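Local coordinates for protein endonuclease and methylase LlaGI (Lactococcus lactis, PDB 5FFJ) that recognises specific DNA as a Type ISP restriction-modification enzyme, combining a helicase-like ATPase with a methyltransferase that probably modifies adenine, its nuclease part being deleted here, at residues K65-V70 against D169-D174; L69-Q74 against S149-I154; S924-Q929 against D1031-R1036. All coordinates share one frame; numbering follows the deposited sequence.

Interaction 1: K65-V70 against D169-D174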
loop_
_atom_site.group_PDB
_atom_site.type_symbol
_atom_site.label_atom_id
_atom_site.label_comp_id
_atom_site.label_asym_id
_atom_site.label_seq_id
_atom_site.Cartn_x
_atom_site.Cartn_y
_atom_site.Cartn_z
ATOM N N LYS A 65 -31.515 -30.929 31.765
ATOM C CA LYS A 65 -30.402 -31.862 31.960
ATOM C C LYS A 65 -29.061 -31.167 31.731
ATOM O O LYS A 65 -28.820 -30.593 30.667
ATOM C CB LYS A 65 -30.543 -33.082 31.032
ATOM C CG LYS A 65 -31.791 -33.928 31.301
ATOM C CD LYS A 65 -33.021 -33.370 30.594
ATOM C CE LYS A 65 -33.230 -34.006 29.227
ATOM N NZ LYS A 65 -33.804 -33.035 28.253
ATOM N N VAL A 66 -28.204 -31.217 32.748
ATOM C CA VAL A 66 -26.878 -30.609 32.696
ATOM C C VAL A 66 -25.793 -31.668 32.874
ATOM O O VAL A 66 -25.923 -32.566 33.708
ATOM C CB VAL A 66 -26.716 -29.525 33.786
ATOM C CG1 VAL A 66 -25.258 -29.084 33.912
ATOM C CG2 VAL A 66 -27.606 -28.330 33.480
ATOM N N LEU A 67 -24.728 -31.556 32.084
ATOM C CA LEU A 67 -23.546 -32.392 32.250
ATOM C C LEU A 67 -22.375 -31.531 32.701
ATOM O O LEU A 67 -21.937 -30.638 31.975
ATOM C CB LEU A 67 -23.197 -33.121 30.948
ATOM C CG LEU A 67 -21.982 -34.055 31.021
ATOM C CD1 LEU A 67 -22.252 -35.231 31.951
ATOM C CD2 LEU A 67 -21.574 -34.546 29.637
ATOM N N TYR A 68 -21.876 -31.803 33.904
ATOM C CA TYR A 68 -20.758 -31.053 34.459
ATOM C C TYR A 68 -19.513 -31.930 34.523
ATOM O O TYR A 68 -19.361 -32.753 35.428
ATOM C CB TYR A 68 -21.107 -30.517 35.849
ATOM C CG TYR A 68 -20.195 -29.405 36.309
ATOM C CD1 TYR A 68 -19.006 -29.683 36.970
ATOM C CD2 TYR A 68 -20.522 -28.076 36.079
ATOM C CE1 TYR A 68 -18.170 -28.667 37.390
ATOM C CE2 TYR A 68 -19.693 -27.053 36.496
ATOM C CZ TYR A 68 -18.518 -27.355 37.151
ATOM O OH TYR A 68 -17.687 -26.340 37.567
ATOM N N LEU A 69 -18.626 -31.749 33.549
ATOM C CA LEU A 69 -17.421 -32.559 33.441
ATOM C C LEU A 69 -16.274 -31.924 34.210
ATOM O O LEU A 69 -16.129 -30.701 34.230
ATOM C CB LEU A 69 -17.040 -32.751 31.975
ATOM C CG LEU A 69 -18.063 -33.554 31.172
ATOM C CD1 LEU A 69 -17.791 -33.406 29.701
ATOM C CD2 LEU A 69 -18.032 -35.026 31.562
ATOM N N VAL A 70 -15.460 -32.766 34.838
ATOM C CA VAL A 70 -14.425 -32.297 35.748
ATOM C C VAL A 70 -13.224 -33.256 35.779
ATOM O O VAL A 70 -13.398 -34.470 35.743
ATOM C CB VAL A 70 -15.017 -32.125 37.168
ATOM C CG1 VAL A 70 -15.455 -33.460 37.741
ATOM C CG2 VAL A 70 -14.032 -31.492 38.090
ATOM N N ASP A 169 -29.403 -30.846 27.702
ATOM C CA ASP A 169 -29.802 -29.483 27.383
ATOM C C ASP A 169 -28.621 -28.529 27.534
ATOM O O ASP A 169 -28.603 -27.452 26.941
ATOM C CB ASP A 169 -30.956 -29.039 28.283
ATOM C CG ASP A 169 -32.209 -29.865 28.074
ATOM O OD1 ASP A 169 -32.517 -30.193 26.909
ATOM O OD2 ASP A 169 -32.886 -30.187 29.072
ATOM N N PHE A 170 -27.634 -28.938 28.326
ATOM C CA PHE A 170 -26.468 -28.106 28.596
ATOM C C PHE A 170 -25.296 -28.996 28.997
ATOM O O PHE A 170 -25.482 -29.989 29.702
ATOM C CB PHE A 170 -26.787 -27.095 29.705
ATOM C CG PHE A 170 -25.901 -25.869 29.721
ATOM C CD1 PHE A 170 -25.213 -25.453 28.591
ATOM C CD2 PHE A 170 -25.769 -25.127 30.883
ATOM C CE1 PHE A 170 -24.409 -24.325 28.625
ATOM C CE2 PHE A 170 -24.966 -24.001 30.922
ATOM C CZ PHE A 170 -24.287 -23.600 29.793
ATOM N N ILE A 171 -24.096 -28.653 28.535
ATOM C CA ILE A 171 -22.887 -29.375 28.922
ATOM C C ILE A 171 -21.809 -28.378 29.336
ATOM O O ILE A 171 -21.561 -27.395 28.637
ATOM C CB ILE A 171 -22.368 -30.278 27.781
ATOM C CG1 ILE A 171 -23.430 -31.321 27.421
ATOM C CG2 ILE A 171 -21.061 -30.961 28.188
ATOM C CD1 ILE A 171 -22.999 -32.335 26.380
ATOM N N ILE A 172 -21.177 -28.644 30.475
ATOM C CA ILE A 172 -20.196 -27.733 31.053
ATOM C C ILE A 172 -18.868 -28.440 31.316
ATOM O O ILE A 172 -18.805 -29.403 32.081
ATOM C CB ILE A 172 -20.722 -27.118 32.369
ATOM C CG1 ILE A 172 -21.967 -26.270 32.091
ATOM C CG2 ILE A 172 -19.646 -26.268 33.036
ATOM C CD1 ILE A 172 -22.669 -25.764 33.335
ATOM N N SER A 173 -17.813 -27.940 30.678
ATOM C CA SER A 173 -16.464 -28.450 30.886
ATOM C C SER A 173 -15.671 -27.466 31.745
ATOM O O SER A 173 -15.398 -26.343 31.316
ATOM C CB SER A 173 -15.753 -28.678 29.545
ATOM O OG SER A 173 -16.565 -29.409 28.641
ATOM N N ASP A 174 -15.311 -27.887 32.957
ATOM C CA ASP A 174 -14.495 -27.066 33.852
ATOM C C ASP A 174 -13.032 -27.472 33.679
ATOM O O ASP A 174 -12.745 -28.598 33.272
ATOM C CB ASP A 174 -14.939 -27.217 35.316
ATOM C CG ASP A 174 -14.193 -26.283 36.258
ATOM O OD1 ASP A 174 -13.583 -25.303 35.776
ATOM O OD2 ASP A 174 -14.223 -26.525 37.482
#

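Interaction 2: L69-Q74 against S149-I154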
loop_
_atom_site.group_PDB
_atom_site.type_symbol
_atom_site.label_atom_id
_atom_site.label_comp_id
_atom_site.label_asym_id
_atom_site.label_seq_id
_atom_site.Cartn_x
_atom_site.Cartn_y
_atom_site.Cartn_z
ATOM N N LEU A 69 -18.626 -31.749 33.549
ATOM C CA LEU A 69 -17.421 -32.559 33.441
ATOM C C LEU A 69 -16.274 -31.924 34.210
ATOM O O LEU A 69 -16.129 -30.701 34.230
ATOM C CB LEU A 69 -17.040 -32.751 31.975
ATOM C CG LEU A 69 -18.063 -33.554 31.172
ATOM C CD1 LEU A 69 -17.791 -33.406 29.701
ATOM C CD2 LEU A 69 -18.032 -35.026 31.562
ATOM N N VAL A 70 -15.460 -32.766 34.838
ATOM C CA VAL A 70 -14.425 -32.297 35.748
ATOM C C VAL A 70 -13.224 -33.256 35.779
ATOM O O VAL A 70 -13.398 -34.470 35.743
ATOM C CB VAL A 70 -15.017 -32.125 37.168
ATOM C CG1 VAL A 70 -15.455 -33.460 37.741
ATOM C CG2 VAL A 70 -14.032 -31.492 38.090
ATOM N N PRO A 71 -11.994 -32.716 35.849
ATOM C CA PRO A 71 -10.837 -33.623 35.853
ATOM C C PRO A 71 -10.677 -34.442 37.137
ATOM O O PRO A 71 -10.866 -35.658 37.109
ATOM C CB PRO A 71 -9.650 -32.671 35.674
ATOM C CG PRO A 71 -10.134 -31.352 36.158
ATOM C CD PRO A 71 -11.583 -31.301 35.809
ATOM N N SER A 72 -10.339 -33.780 38.241
ATOM C CA SER A 72 -9.983 -34.464 39.484
ATOM C C SER A 72 -11.214 -34.938 40.249
ATOM O O SER A 72 -12.329 -34.490 39.984
ATOM C CB SER A 72 -9.155 -33.538 40.376
ATOM O OG SER A 72 -9.980 -32.876 41.318
ATOM N N ILE A 73 -11.005 -35.841 41.205
ATOM C CA ILE A 73 -12.095 -36.349 42.031
ATOM C C ILE A 73 -12.488 -35.320 43.086
ATOM O O ILE A 73 -13.657 -35.210 43.458
ATOM C CB ILE A 73 -11.713 -37.682 42.724
ATOM C CG1 ILE A 73 -12.928 -38.320 43.395
ATOM C CG2 ILE A 73 -10.616 -37.471 43.763
ATOM C CD1 ILE A 73 -13.975 -38.789 42.433
ATOM N N GLN A 74 -11.497 -34.575 43.568
ATOM C CA GLN A 74 -11.711 -33.563 44.595
ATOM C C GLN A 74 -12.655 -32.474 44.101
ATOM O O GLN A 74 -13.491 -31.977 44.855
ATOM C CB GLN A 74 -10.379 -32.943 45.024
ATOM N N SER A 149 -19.664 -35.546 36.314
ATOM C CA SER A 149 -18.877 -36.654 35.777
ATOM C C SER A 149 -17.406 -36.314 35.577
ATOM O O SER A 149 -17.041 -35.157 35.382
ATOM C CB SER A 149 -19.465 -37.113 34.444
ATOM O OG SER A 149 -18.618 -38.051 33.803
ATOM N N THR A 150 -16.570 -37.345 35.619
ATOM C CA THR A 150 -15.155 -37.200 35.315
ATOM C C THR A 150 -14.936 -37.357 33.818
ATOM O O THR A 150 -15.658 -38.106 33.157
ATOM C CB THR A 150 -14.301 -38.237 36.067
ATOM O OG1 THR A 150 -14.713 -39.558 35.694
ATOM C CG2 THR A 150 -14.454 -38.069 37.570
ATOM N N TYR A 151 -13.948 -36.648 33.281
ATOM C CA TYR A 151 -13.592 -36.793 31.875
ATOM C C TYR A 151 -13.141 -38.216 31.573
ATOM O O TYR A 151 -13.299 -38.700 30.453
ATOM C CB TYR A 151 -12.476 -35.820 31.485
ATOM C CG TYR A 151 -12.862 -34.360 31.522
ATOM C CD1 TYR A 151 -13.506 -33.761 30.445
ATOM C CD2 TYR A 151 -12.563 -33.574 32.625
ATOM C CE1 TYR A 151 -13.853 -32.423 30.475
ATOM C CE2 TYR A 151 -12.904 -32.239 32.662
ATOM C CZ TYR A 151 -13.547 -31.667 31.588
ATOM O OH TYR A 151 -13.882 -30.333 31.634
ATOM N N GLN A 152 -12.577 -38.880 32.578
ATOM C CA GLN A 152 -11.966 -40.187 32.373
ATOM C C GLN A 152 -13.012 -41.228 31.988
ATOM O O GLN A 152 -12.782 -42.052 31.102
ATOM C CB GLN A 152 -11.223 -40.664 33.628
ATOM C CG GLN A 152 -10.772 -39.593 34.606
ATOM C CD GLN A 152 -9.948 -38.493 33.969
ATOM O OE1 GLN A 152 -9.447 -38.632 32.853
ATOM N NE2 GLN A 152 -9.804 -37.385 34.686
ATOM N N SER A 153 -14.160 -41.178 32.659
ATOM C CA SER A 153 -15.211 -42.177 32.494
ATOM C C SER A 153 -16.347 -41.677 31.605
ATOM O O SER A 153 -17.422 -42.270 31.573
ATOM C CB SER A 153 -15.763 -42.581 33.865
ATOM O OG SER A 153 -15.881 -41.452 34.712
ATOM N N ILE A 154 -16.101 -40.592 30.878
ATOM C CA ILE A 154 -17.138 -39.953 30.071
ATOM C C ILE A 154 -17.821 -40.913 29.098
ATOM O O ILE A 154 -18.984 -40.720 28.739
ATOM C CB ILE A 154 -16.566 -38.771 29.265
ATOM C CG1 ILE A 154 -17.695 -38.040 28.537
ATOM C CG2 ILE A 154 -15.519 -39.254 28.266
ATOM C CD1 ILE A 154 -17.344 -36.637 28.129
#

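Interaction 3: S924-Q929 against D1031-R1036. With nucleotides of chain B.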
loop_
_atom_site.group_PDB
_atom_site.type_symbol
_atom_site.label_atom_id
_atom_site.label_comp_id
_atom_site.label_asym_id
_atom_site.label_seq_id
_atom_site.Cartn_x
_atom_site.Cartn_y
_atom_site.Cartn_z
ATOM N N SER A 924 13.011 13.722 -9.241
ATOM C CA SER A 924 12.758 13.670 -10.680
ATOM C C SER A 924 13.011 15.015 -11.352
ATOM O O SER A 924 13.601 15.076 -12.431
ATOM C CB SER A 924 11.319 13.226 -10.954
ATOM O OG SER A 924 10.389 14.167 -10.447
ATOM N N TYR A 925 12.576 16.088 -10.700
ATOM C CA TYR A 925 12.604 17.419 -11.296
ATOM C C TYR A 925 14.009 17.886 -11.674
ATOM O O TYR A 925 14.154 18.830 -12.450
ATOM C CB TYR A 925 11.979 18.433 -10.341
ATOM C CG TYR A 925 12.791 18.660 -9.094
ATOM C CD1 TYR A 925 13.802 19.611 -9.068
ATOM C CD2 TYR A 925 12.552 17.922 -7.944
ATOM C CE1 TYR A 925 14.551 19.818 -7.936
ATOM C CE2 TYR A 925 13.296 18.126 -6.806
ATOM C CZ TYR A 925 14.293 19.074 -6.808
ATOM O OH TYR A 925 15.035 19.278 -5.676
ATOM N N ILE A 926 15.034 17.244 -11.119
ATOM C CA ILE A 926 16.417 17.611 -11.423
ATOM C C ILE A 926 16.655 17.497 -12.923
ATOM O O ILE A 926 17.105 18.445 -13.568
ATOM C CB ILE A 926 17.431 16.724 -10.672
ATOM C CG1 ILE A 926 17.223 16.842 -9.162
ATOM C CG2 ILE A 926 18.864 17.125 -11.029
ATOM C CD1 ILE A 926 18.069 15.889 -8.346
ATOM N N ASP A 927 16.352 16.323 -13.466
ATOM C CA ASP A 927 16.392 16.098 -14.905
ATOM C C ASP A 927 15.106 15.400 -15.321
ATOM O O ASP A 927 14.923 14.204 -15.088
ATOM C CB ASP A 927 17.617 15.272 -15.300
ATOM C CG ASP A 927 18.054 15.519 -16.734
ATOM O OD1 ASP A 927 17.995 16.684 -17.185
ATOM O OD2 ASP A 927 18.463 14.550 -17.408
ATOM N N SER A 928 14.211 16.166 -15.930
ATOM C CA SER A 928 12.874 15.692 -16.253
ATOM C C SER A 928 12.299 16.512 -17.396
ATOM O O SER A 928 12.553 17.713 -17.497
ATOM C CB SER A 928 11.965 15.774 -15.024
ATOM O OG SER A 928 10.603 15.603 -15.372
ATOM N N GLN A 929 11.529 15.860 -18.259
ATOM C CA GLN A 929 10.964 16.524 -19.425
ATOM C C GLN A 929 10.028 17.657 -19.023
ATOM O O GLN A 929 10.202 18.797 -19.454
ATOM C CB GLN A 929 10.218 15.515 -20.300
ATOM C CG GLN A 929 11.103 14.425 -20.875
ATOM C CD GLN A 929 12.227 14.971 -21.738
ATOM O OE1 GLN A 929 13.404 14.765 -21.447
ATOM N NE2 GLN A 929 11.866 15.669 -22.809
ATOM N N ASP A 1031 17.966 23.266 -18.577
ATOM C CA ASP A 1031 18.500 21.997 -18.096
ATOM C C ASP A 1031 19.731 22.227 -17.223
ATOM O O ASP A 1031 20.664 22.929 -17.618
ATOM C CB ASP A 1031 18.855 21.075 -19.269
ATOM C CG ASP A 1031 17.631 20.543 -19.991
ATOM O OD1 ASP A 1031 16.544 20.502 -19.378
ATOM O OD2 ASP A 1031 17.761 20.155 -21.170
ATOM N N TRP A 1032 19.724 21.630 -16.035
ATOM C CA TRP A 1032 20.848 21.729 -15.112
ATOM C C TRP A 1032 21.927 20.699 -15.443
ATOM O O TRP A 1032 23.113 21.027 -15.495
ATOM C CB TRP A 1032 20.371 21.541 -13.669
ATOM C CG TRP A 1032 19.473 22.637 -13.187
ATOM C CD1 TRP A 1032 19.260 23.842 -13.785
ATOM C CD2 TRP A 1032 18.664 22.627 -12.005
ATOM N NE1 TRP A 1032 18.370 24.587 -13.049
ATOM C CE2 TRP A 1032 17.989 23.862 -11.951
ATOM C CE3 TRP A 1032 18.447 21.695 -10.988
ATOM C CZ2 TRP A 1032 17.113 24.187 -10.921
ATOM C CZ3 TRP A 1032 17.577 22.020 -9.967
ATOM C CH2 TRP A 1032 16.920 23.254 -9.941
ATOM N N ILE A 1033 21.506 19.455 -15.668
ATOM C CA ILE A 1033 22.433 18.364 -15.959
ATOM C C ILE A 1033 22.096 17.658 -17.272
ATOM O O ILE A 1033 20.978 17.768 -17.781
ATOM C CB ILE A 1033 22.447 17.325 -14.822
ATOM C CG1 ILE A 1033 21.036 16.799 -14.541
ATOM C CG2 ILE A 1033 23.039 17.940 -13.563
ATOM C CD1 ILE A 1033 21.024 15.537 -13.686
ATOM N N ASN A 1034 23.075 16.929 -17.803
ATOM C CA ASN A 1034 22.943 16.262 -19.091
ATOM C C ASN A 1034 22.548 17.268 -20.162
ATOM O O ASN A 1034 21.711 16.985 -21.016
ATOM C CB ASN A 1034 21.916 15.131 -19.012
ATOM C CG ASN A 1034 22.248 14.116 -17.940
ATOM O OD1 ASN A 1034 23.356 13.578 -17.894
ATOM N ND2 ASN A 1034 21.288 13.853 -17.062
ATOM N N GLN A 1035 23.153 18.451 -20.094
ATOM C CA GLN A 1035 22.849 19.529 -21.027
ATOM C C GLN A 1035 23.172 19.114 -22.455
ATOM O O GLN A 1035 24.059 18.292 -22.686
ATOM C CB GLN A 1035 23.621 20.795 -20.653
ATOM C CG GLN A 1035 23.303 21.308 -19.254
ATOM C CD GLN A 1035 23.924 22.660 -18.960
ATOM O OE1 GLN A 1035 24.770 23.147 -19.711
ATOM N NE2 GLN A 1035 23.502 23.277 -17.859
ATOM N N ARG A 1036 22.453 19.692 -23.410
ATOM C CA ARG A 1036 22.551 19.264 -24.799
ATOM C C ARG A 1036 23.625 20.011 -25.583
ATOM O O ARG A 1036 24.246 20.952 -25.083
ATOM C CB ARG A 1036 21.207 19.444 -25.502
ATOM C CG ARG A 1036 20.035 18.786 -24.797
ATOM C CD ARG A 1036 18.885 18.564 -25.764
ATOM N NE ARG A 1036 17.665 19.251 -25.351
ATOM C CZ ARG A 1036 16.683 19.603 -26.177
ATOM N NH1 ARG A 1036 16.771 19.344 -27.479
ATOM N NH2 ARG A 1036 15.612 20.222 -25.705
ATOM P P DC B 9 8.899 13.410 -17.384
ATOM O OP1 DC B 9 8.442 14.811 -17.530
ATOM O OP2 DC B 9 10.257 13.043 -17.841
ATOM O "O5'" DC B 9 8.751 12.949 -15.853
ATOM C "C5'" DC B 9 7.569 13.280 -15.119
ATOM C "C4'" DC B 9 6.966 12.053 -14.446
ATOM O "O4'" DC B 9 6.378 11.174 -15.452
ATOM C "C3'" DC B 9 7.959 11.184 -13.660
ATOM O "O3'" DC B 9 7.442 10.884 -12.365
ATOM C "C2'" DC B 9 8.101 9.936 -14.526
ATOM C "C1'" DC B 9 6.718 9.841 -15.139
ATOM N N1 DC B 9 6.625 8.990 -16.388
ATOM C C2 DC B 9 5.588 8.054 -16.522
ATOM O O2 DC B 9 4.758 7.933 -15.613
ATOM N N3 DC B 9 5.520 7.302 -17.652
ATOM C C4 DC B 9 6.430 7.456 -18.615
ATOM N N4 DC B 9 6.321 6.694 -19.712
ATOM C C5 DC B 9 7.491 8.400 -18.497
ATOM C C6 DC B 9 7.549 9.138 -17.381
ATOM P P DC B 10 8.433 10.458 -11.175
ATOM O OP1 DC B 10 8.652 11.663 -10.340
ATOM O OP2 DC B 10 9.607 9.777 -11.770
ATOM O "O5'" DC B 10 7.588 9.375 -10.353
ATOM C "C5'" DC B 10 6.388 9.768 -9.700
ATOM C "C4'" DC B 10 5.268 8.771 -9.953
ATOM O "O4'" DC B 10 5.295 8.342 -11.347
ATOM C "C3'" DC B 10 5.346 7.491 -9.112
ATOM O "O3'" DC B 10 4.098 7.235 -8.466
ATOM C "C2'" DC B 10 5.709 6.409 -10.124
ATOM C "C1'" DC B 10 5.108 6.945 -11.409
ATOM N N1 DC B 10 5.766 6.416 -12.650
ATOM C C2 DC B 10 5.091 5.506 -13.481
ATOM O O2 DC B 10 3.943 5.148 -13.189
ATOM N N3 DC B 10 5.722 5.045 -14.592
ATOM C C4 DC B 10 6.962 5.455 -14.875
ATOM N N4 DC B 10 7.549 4.977 -15.978
ATOM C C5 DC B 10 7.656 6.372 -14.040
ATOM C C6 DC B 10 7.029 6.819 -12.951
#

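Interaction 1: K65-V70 against D169-D174
The CD2-CE2 side of the Y68 ring meets the CG2 branch of I172 obliquely, CE2 3.5 Å from I172 CG2. CG of Y68 stands anti to its backbone N (chi1 -163°), and this swings the ring along the strand toward D174, whose CB sits 4.0 Å from Y68 CZ. Behind these side chains, 65-70 and 170-174 run parallel as neighbours in the seven-stranded sheet of a helicase-like, P-loop NTPase domain. L67 and L69 each donate N-H to one carbonyl of the partner and accept from the residue two further on. I172 N approaches L67 O almost in line with the carbonyl bond (C=O...N 176°), and D174 N closes the series on L69 O.

V66, Y68, F170 and I172 share one side of the sheet, where helix 45-60 covers Y68, F170 and I172, and F170 also meets F29 edge-to-face. L67, L69, I171 and S173 take the other; there L67 and I171 lie side by side, pointing the same way, with L67 CD2 3.9 Å from I171 CG2.

At the N-terminal end of the pair, D169 folds back to K65. Its OD2 takes the backbone N of K65 at 3.1 Å and also the salt bridge from K65 NZ, both from the same face of the carboxylate; the lysine chain is bent at chi2 and chi3 to curl round to it.

The side chains between the ends are mostly apolar, and the charged groups (K65 and D169, D174) sit at the two ends of the pair. The bond from D174 N to L69 O fixes the backbone of D174, which by its place as first residue of a DEAH sequence is probably the Walker B aspartate.

Interaction 2: L69-Q74 against S149-I154
Strand ends 69-70 and 149-150 run parallel, L69 level with S149 and V70 with T150: V70 N donates to S149 O at 2.9 Å, and Y151 N returns a weak bond to V70 O as the chains part. Past that point the Y151 ring fills the angle between them. L69 CB sits over one face, 3.9 Å from the ring centroid and 25° off its normal, a CH-pi contact, while P71 N comes at the ring edge, in plane, 3.3 Å from Y151 CE2. With chi1 at -67°, CG of Y151 is anti to the carbonyl carbon, and the ring is carried back over the neighbouring strand; its OH is hydrogen-bonded to D174 O.

Both chains are leaving the C-terminal edge of the helicase-like parallel sheet, and the sequence from V70 through P71 into helix 73-86 resembles motif Ia of superfamily 2 helicases, which contacts DNA in relatives; here the nearest atom of the bound DNA is about 44 Å away. S72 N-caps that helix through L75 N. On the same side of the ring as L69 CB, I154 CD1 meets L69 CD1 at 3.6 Å, the two side chains crossing at about a right angle. Q152 bends at chi2 to bring NE2 to P71 O, 3.2 Å, with the carbonyl oxygen close to its amide plane.

Interaction 3: S924-Q929 against D1031-R1036
W1032 is the first residue of 1031-1036 to touch 924-929, the loop that leaves strand 915-922 of the Rossmann-like methyltransferase sheet: its CZ3 comes to the edge of the Y925 ring, 4.3 Å from CE1. I1033 follows, its CD1 resting against both I926 CG2 and D927 CB, 3.8 Å from each. Its CG1 lies between backbone N and carbonyl carbon (chi1 55°), which turns the branch toward 926-927.

N1034 gives the one hydrogen bond between the segments, ND2 to D927 OD2 at 2.9 Å. The carboxylate is met from well above its plane, the amide being turned 51° against it. D927 also makes salt bridges to K1258 and K1259 of helix 1254-1259, in the specificity region, and these lysines probably offset the negative charge of D927 and D1031. Q1035 NE2 is hydrogen-bonded to S1025 O, its bonds to the carbonyls of D1031 and W1032 being weak. R935 joins the D1031 carboxylate to the carbonyls of Y925 and S928.

Away from 1031-1036, the 924-929 loop touches the DNA backbone: S924 OG bonds weakly to OP1 of DC10 of chain B, and Q929 N points at OP2 of DC9 of chain B, 3.1 Å away and nearly straight at 161°.

Interactions 1 and 2 are the two edges of one strand. Strand 64-70 lies between 170-174 and 144-150 in the seven-stranded parallel sheet, and both contacts use L69 and V70; their centres are 11 Å apart, and they meet where Y151 OH bonds to D174 O, 2.6 Å. Along the chain, both start from the same stretch, interaction 2 closing first with 149-154 and interaction 1 later with 169-174. Interaction 3 comes hundreds of residues on, in the methyltransferase part beside the DNA, its centre about 79 and 82 Å from the others and across the chain's centre. The ATPase core and DNA-contacting loop thus belong to well-separated parts of the enzyme.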